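Local coordinates for binding domain (Hc) of Paraclostridial Mosquitocidal Protein 1 (Paraclostridium bifermentans, PDB 6HOX) that targets host nerve cells as the receptor-binding part of a botulinum-like neurotoxin that specifically attacks Anopheles mosquitoes, at residues Arg64-Lys77 and Pro204-Phe218. Sequence-based numbering, arbitrary orientation.
Sequences RLNSNENSSIIVQK and PIIFKLEGNRNKNQF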
# COMPACT_ATOMS: atom_id res chain seq x y z
N ARG A 64 -14.69 3.32 -4.69
CA ARG A 64 -14.23 2.52 -5.79
C ARG A 64 -14.90 3.02 -7.08
O ARG A 64 -16.13 3.10 -7.16
CB ARG A 64 -14.53 1.04 -5.56
CG ARG A 64 -14.28 0.18 -6.79
CD ARG A 64 -14.47 -1.32 -6.55
NE ARG A 64 -14.44 -2.08 -7.79
CZ ARG A 64 -14.11 -3.37 -7.90
NH1 ARG A 64 -13.69 -4.04 -6.84
NH2 ARG A 64 -14.23 -3.97 -9.07
N LEU A 65 -14.08 3.37 -8.08
CA LEU A 65 -14.50 3.76 -9.42
C LEU A 65 -14.21 2.62 -10.40
O LEU A 65 -13.08 2.16 -10.49
CB LEU A 65 -13.71 5.00 -9.83
CG LEU A 65 -13.98 6.26 -9.01
CD1 LEU A 65 -13.12 7.42 -9.53
CD2 LEU A 65 -15.44 6.65 -9.07
N ASN A 66 -15.23 2.22 -11.15
CA ASN A 66 -15.21 1.15 -12.14
C ASN A 66 -15.21 1.77 -13.54
O ASN A 66 -15.42 2.96 -13.68
CB ASN A 66 -16.40 0.20 -11.96
CG ASN A 66 -16.32 -0.54 -10.63
OD1 ASN A 66 -15.24 -0.94 -10.21
ND2 ASN A 66 -17.46 -0.71 -9.97
N SER A 67 -15.02 0.94 -14.56
CA SER A 67 -14.92 1.40 -15.95
C SER A 67 -16.29 1.40 -16.63
O SER A 67 -16.47 0.76 -17.67
CB SER A 67 -13.92 0.57 -16.71
OG SER A 67 -12.61 0.85 -16.26
N ASN A 68 -17.27 2.06 -16.02
CA ASN A 68 -18.58 2.27 -16.67
C ASN A 68 -19.03 3.71 -16.44
O ASN A 68 -18.52 4.39 -15.54
CB ASN A 68 -19.64 1.28 -16.19
CG ASN A 68 -19.94 1.46 -14.72
OD1 ASN A 68 -20.66 2.39 -14.34
ND2 ASN A 68 -19.36 0.61 -13.89
N GLU A 69 -20.01 4.13 -17.26
CA GLU A 69 -20.42 5.53 -17.41
C GLU A 69 -21.12 6.03 -16.14
O GLU A 69 -21.06 7.19 -15.84
CB GLU A 69 -21.33 5.69 -18.62
CG GLU A 69 -20.59 5.56 -19.92
CD GLU A 69 -19.51 6.62 -20.06
OE1 GLU A 69 -19.85 7.81 -20.11
OE2 GLU A 69 -18.32 6.24 -20.06
N ASN A 70 -21.70 5.12 -15.36
CA ASN A 70 -22.39 5.50 -14.15
C ASN A 70 -21.45 5.64 -12.96
O ASN A 70 -21.89 5.99 -11.87
CB ASN A 70 -23.52 4.51 -13.85
CG ASN A 70 -24.78 4.94 -14.56
OD1 ASN A 70 -25.08 6.13 -14.60
ND2 ASN A 70 -25.48 3.99 -15.14
N SER A 71 -20.16 5.34 -13.15
CA SER A 71 -19.20 5.34 -12.06
C SER A 71 -18.38 6.63 -12.12
O SER A 71 -17.24 6.63 -12.56
CB SER A 71 -18.34 4.09 -12.12
OG SER A 71 -17.79 3.81 -10.84
N SER A 72 -18.97 7.72 -11.64
CA SER A 72 -18.33 9.01 -11.63
C SER A 72 -18.87 9.86 -10.48
O SER A 72 -20.00 9.63 -10.01
CB SER A 72 -18.53 9.72 -12.93
OG SER A 72 -19.89 10.12 -13.05
N ILE A 73 -18.04 10.83 -10.05
CA ILE A 73 -18.37 11.86 -9.11
C ILE A 73 -18.03 13.21 -9.76
O ILE A 73 -16.92 13.41 -10.28
CB ILE A 73 -17.62 11.70 -7.77
CG1 ILE A 73 -17.76 10.29 -7.20
CG2 ILE A 73 -18.05 12.74 -6.75
CD1 ILE A 73 -16.83 10.02 -6.04
N ILE A 74 -19.00 14.12 -9.74
CA ILE A 74 -18.90 15.45 -10.29
C ILE A 74 -18.99 16.46 -9.15
O ILE A 74 -19.93 16.43 -8.35
CB ILE A 74 -20.02 15.66 -11.33
CG1 ILE A 74 -19.99 14.53 -12.37
CG2 ILE A 74 -19.96 17.06 -11.94
CD1 ILE A 74 -20.61 14.84 -13.71
N VAL A 75 -18.01 17.35 -9.10
CA VAL A 75 -17.93 18.35 -8.08
C VAL A 75 -17.90 19.70 -8.79
O VAL A 75 -16.95 20.00 -9.52
CB VAL A 75 -16.67 18.15 -7.22
CG1 VAL A 75 -16.63 19.14 -6.06
CG2 VAL A 75 -16.56 16.71 -6.73
N GLN A 76 -18.96 20.49 -8.60
CA GLN A 76 -19.00 21.88 -9.03
C GLN A 76 -18.00 22.65 -8.17
O GLN A 76 -17.95 22.46 -6.96
CB GLN A 76 -20.40 22.48 -8.89
CG GLN A 76 -21.47 21.84 -9.77
CD GLN A 76 -21.06 21.73 -11.23
OE1 GLN A 76 -20.65 22.71 -11.86
NE2 GLN A 76 -21.17 20.53 -11.77
N LYS A 77 -17.17 23.48 -8.80
CA LYS A 77 -16.21 24.27 -8.05
C LYS A 77 -16.97 25.46 -7.47
O LYS A 77 -18.07 25.78 -7.91
CB LYS A 77 -15.03 24.70 -8.94
CG LYS A 77 -14.23 23.54 -9.53
CD LYS A 77 -12.95 23.93 -10.21
CE LYS A 77 -13.18 24.88 -11.36
NZ LYS A 77 -11.97 25.02 -12.20
N PRO A 204 -16.64 21.52 -13.90
CA PRO A 204 -16.52 20.77 -12.64
C PRO A 204 -15.25 19.91 -12.59
O PRO A 204 -14.61 19.71 -13.61
CB PRO A 204 -17.81 19.95 -12.61
CG PRO A 204 -18.12 19.73 -14.08
CD PRO A 204 -17.71 21.01 -14.76
N ILE A 205 -14.88 19.45 -11.39
CA ILE A 205 -13.90 18.36 -11.21
C ILE A 205 -14.64 17.03 -11.38
O ILE A 205 -15.65 16.79 -10.69
CB ILE A 205 -13.23 18.44 -9.82
CG1 ILE A 205 -12.65 19.83 -9.53
CG2 ILE A 205 -12.17 17.35 -9.67
CD1 ILE A 205 -12.30 20.07 -8.08
N ILE A 206 -14.17 16.18 -12.30
CA ILE A 206 -14.83 14.90 -12.61
C ILE A 206 -13.90 13.78 -12.15
O ILE A 206 -12.77 13.68 -12.66
CB ILE A 206 -15.16 14.73 -14.11
CG1 ILE A 206 -15.89 15.93 -14.70
CG2 ILE A 206 -15.93 13.44 -14.33
CD1 ILE A 206 -17.30 16.06 -14.19
N PHE A 207 -14.39 12.96 -11.21
CA PHE A 207 -13.70 11.75 -10.76
C PHE A 207 -14.28 10.58 -11.54
O PHE A 207 -15.44 10.20 -11.32
CB PHE A 207 -13.89 11.55 -9.26
CG PHE A 207 -13.33 12.64 -8.39
CD1 PHE A 207 -14.00 13.84 -8.23
CD2 PHE A 207 -12.13 12.46 -7.71
CE1 PHE A 207 -13.48 14.85 -7.44
CE2 PHE A 207 -11.60 13.48 -6.94
CZ PHE A 207 -12.27 14.67 -6.81
N LYS A 208 -13.49 10.03 -12.46
CA LYS A 208 -13.97 9.03 -13.41
C LYS A 208 -12.81 8.51 -14.26
O LYS A 208 -12.00 9.32 -14.74
CB LYS A 208 -14.98 9.65 -14.37
CG LYS A 208 -15.70 8.67 -15.28
CD LYS A 208 -16.60 9.36 -16.28
CE LYS A 208 -17.48 8.39 -17.03
NZ LYS A 208 -16.69 7.48 -17.90
N LEU A 209 -12.78 7.19 -14.45
CA LEU A 209 -11.92 6.56 -15.45
C LEU A 209 -12.44 6.92 -16.84
O LEU A 209 -13.56 6.55 -17.18
CB LEU A 209 -11.91 5.04 -15.27
CG LEU A 209 -11.04 4.51 -14.13
CD1 LEU A 209 -11.41 3.08 -13.79
CD2 LEU A 209 -9.57 4.60 -14.51
N GLU A 210 -11.64 7.66 -17.62
CA GLU A 210 -12.05 8.11 -18.95
C GLU A 210 -10.91 7.89 -19.93
O GLU A 210 -9.87 8.51 -19.78
CB GLU A 210 -12.46 9.58 -18.92
CG GLU A 210 -13.17 10.05 -20.17
CD GLU A 210 -14.48 9.32 -20.42
OE1 GLU A 210 -15.41 9.45 -19.59
OE2 GLU A 210 -14.55 8.57 -21.39
N GLY A 211 -11.13 7.05 -20.95
CA GLY A 211 -10.18 6.87 -22.05
C GLY A 211 -9.53 5.49 -22.06
O GLY A 211 -8.86 5.14 -23.02
N ASN A 212 -9.76 4.70 -21.01
CA ASN A 212 -9.17 3.37 -20.86
C ASN A 212 -9.98 2.34 -21.68
O ASN A 212 -11.20 2.27 -21.54
CB ASN A 212 -9.06 2.98 -19.39
CG ASN A 212 -10.39 2.99 -18.67
OD1 ASN A 212 -11.09 4.01 -18.66
ND2 ASN A 212 -10.74 1.86 -18.07
N ARG A 213 -9.30 1.56 -22.53
CA ARG A 213 -9.97 0.48 -23.27
C ARG A 213 -10.08 -0.77 -22.39
O ARG A 213 -10.96 -1.61 -22.62
CB ARG A 213 -9.25 0.20 -24.59
CG ARG A 213 -9.51 1.25 -25.66
CD ARG A 213 -8.61 1.02 -26.86
NE ARG A 213 -8.28 2.27 -27.54
CZ ARG A 213 -7.48 3.21 -27.04
NH1 ARG A 213 -6.96 3.05 -25.83
NH2 ARG A 213 -7.21 4.29 -27.74
N ASN A 214 -9.20 -0.89 -21.39
CA ASN A 214 -9.27 -1.99 -20.40
C ASN A 214 -10.40 -1.70 -19.41
O ASN A 214 -10.20 -0.98 -18.43
CB ASN A 214 -7.96 -2.20 -19.64
CG ASN A 214 -8.08 -3.22 -18.52
OD1 ASN A 214 -9.07 -3.94 -18.46
ND2 ASN A 214 -7.12 -3.27 -17.62
N LYS A 215 -11.57 -2.31 -19.64
CA LYS A 215 -12.78 -2.01 -18.89
C LYS A 215 -12.86 -2.85 -17.61
O LYS A 215 -13.83 -2.75 -16.88
CB LYS A 215 -14.01 -2.24 -19.76
CG LYS A 215 -14.07 -1.37 -21.01
CD LYS A 215 -13.93 0.11 -20.77
CE LYS A 215 -14.42 0.95 -21.93
NZ LYS A 215 -14.00 2.36 -21.79
N ASN A 216 -11.87 -3.70 -17.37
CA ASN A 216 -11.74 -4.38 -16.10
C ASN A 216 -11.05 -3.45 -15.08
O ASN A 216 -11.06 -3.74 -13.91
CB ASN A 216 -11.01 -5.71 -16.27
CG ASN A 216 -11.80 -6.67 -17.14
OD1 ASN A 216 -12.96 -6.96 -16.85
ND2 ASN A 216 -11.20 -7.14 -18.21
N GLN A 217 -10.47 -2.33 -15.54
CA GLN A 217 -9.78 -1.41 -14.64
C GLN A 217 -10.78 -0.82 -13.64
O GLN A 217 -11.95 -0.52 -13.96
CB GLN A 217 -9.08 -0.30 -15.41
CG GLN A 217 -8.17 0.58 -14.57
CD GLN A 217 -7.04 -0.16 -13.89
OE1 GLN A 217 -7.26 -1.11 -13.13
NE2 GLN A 217 -5.83 0.32 -14.08
N PHE A 218 -10.29 -0.67 -12.40
CA PHE A 218 -11.02 -0.04 -11.32
C PHE A 218 -10.00 0.58 -10.38
O PHE A 218 -8.88 0.09 -10.24
CB PHE A 218 -11.94 -1.04 -10.61
CG PHE A 218 -11.22 -2.11 -9.81
CD1 PHE A 218 -10.70 -3.24 -10.42
CD2 PHE A 218 -11.07 -1.98 -8.43
CE1 PHE A 218 -10.05 -4.22 -9.67
CE2 PHE A 218 -10.43 -2.97 -7.68
CZ PHE A 218 -9.91 -4.08 -8.31
O HOH W 1 -14.98 5.61 -13.45
O HOH W 2 -14.36 -1.70 -14.15
O HOH W 3 -15.76 5.24 -16.37
O HOH W 4 -16.05 6.54 -21.70
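Ile73 and Val75 pair with Phe207 and Ile205 in antiparallel register, the short axes of strands 73-75 and 205-207 running 4.8 Å apart at 166°, with four backbone hydrogen bonds joining the two hydrogen-bonded pairs. On one face Val75 CG2 meets the edge of the Phe207 ring at CE1 (3.7 Å); that ring packs edge-to-face with Phe224 of strand 218-227, so this face turns into the core of the concanavalin-like jelly roll. On the other face Ile74 and Ile206 lie side by side, and the Ile206 chain, turned at chi2 (-70°), brings its CD1 within 3.6 Å of Ile74 CD1.

From strand 61-66, the Arg64 guanidinium lies flat on Phe218, planes 14° apart and CZ 3.7 Å from the ring centroid: a cation-pi stack. An extended chain carries it there, and Asn66 OD1 helps fix its rotation by accepting from Arg64 NE in the guanidinium plane; Glu442 takes NH1 in a salt bridge. Ser67 OG donates to Gln217 O (2.8 Å) from above the carbonyl plane and accepts from Asn212 ND2, nearly in the amide plane. Water further links Ser67 N to Lys215 O and Gln217 O. Lys208, extended until a bend at chi4, places NZ 3.0 Å from Glu69 OE2 and 2.9 Å from Glu210 OE1, above both carboxylate planes.

The chemistry thus changes along the contact, from apolar strand pairing to polar joining of loops; Lys208, shared by two carboxylates 4.4 Å apart at their nearest oxygens, probably offsets their mutual repulsion.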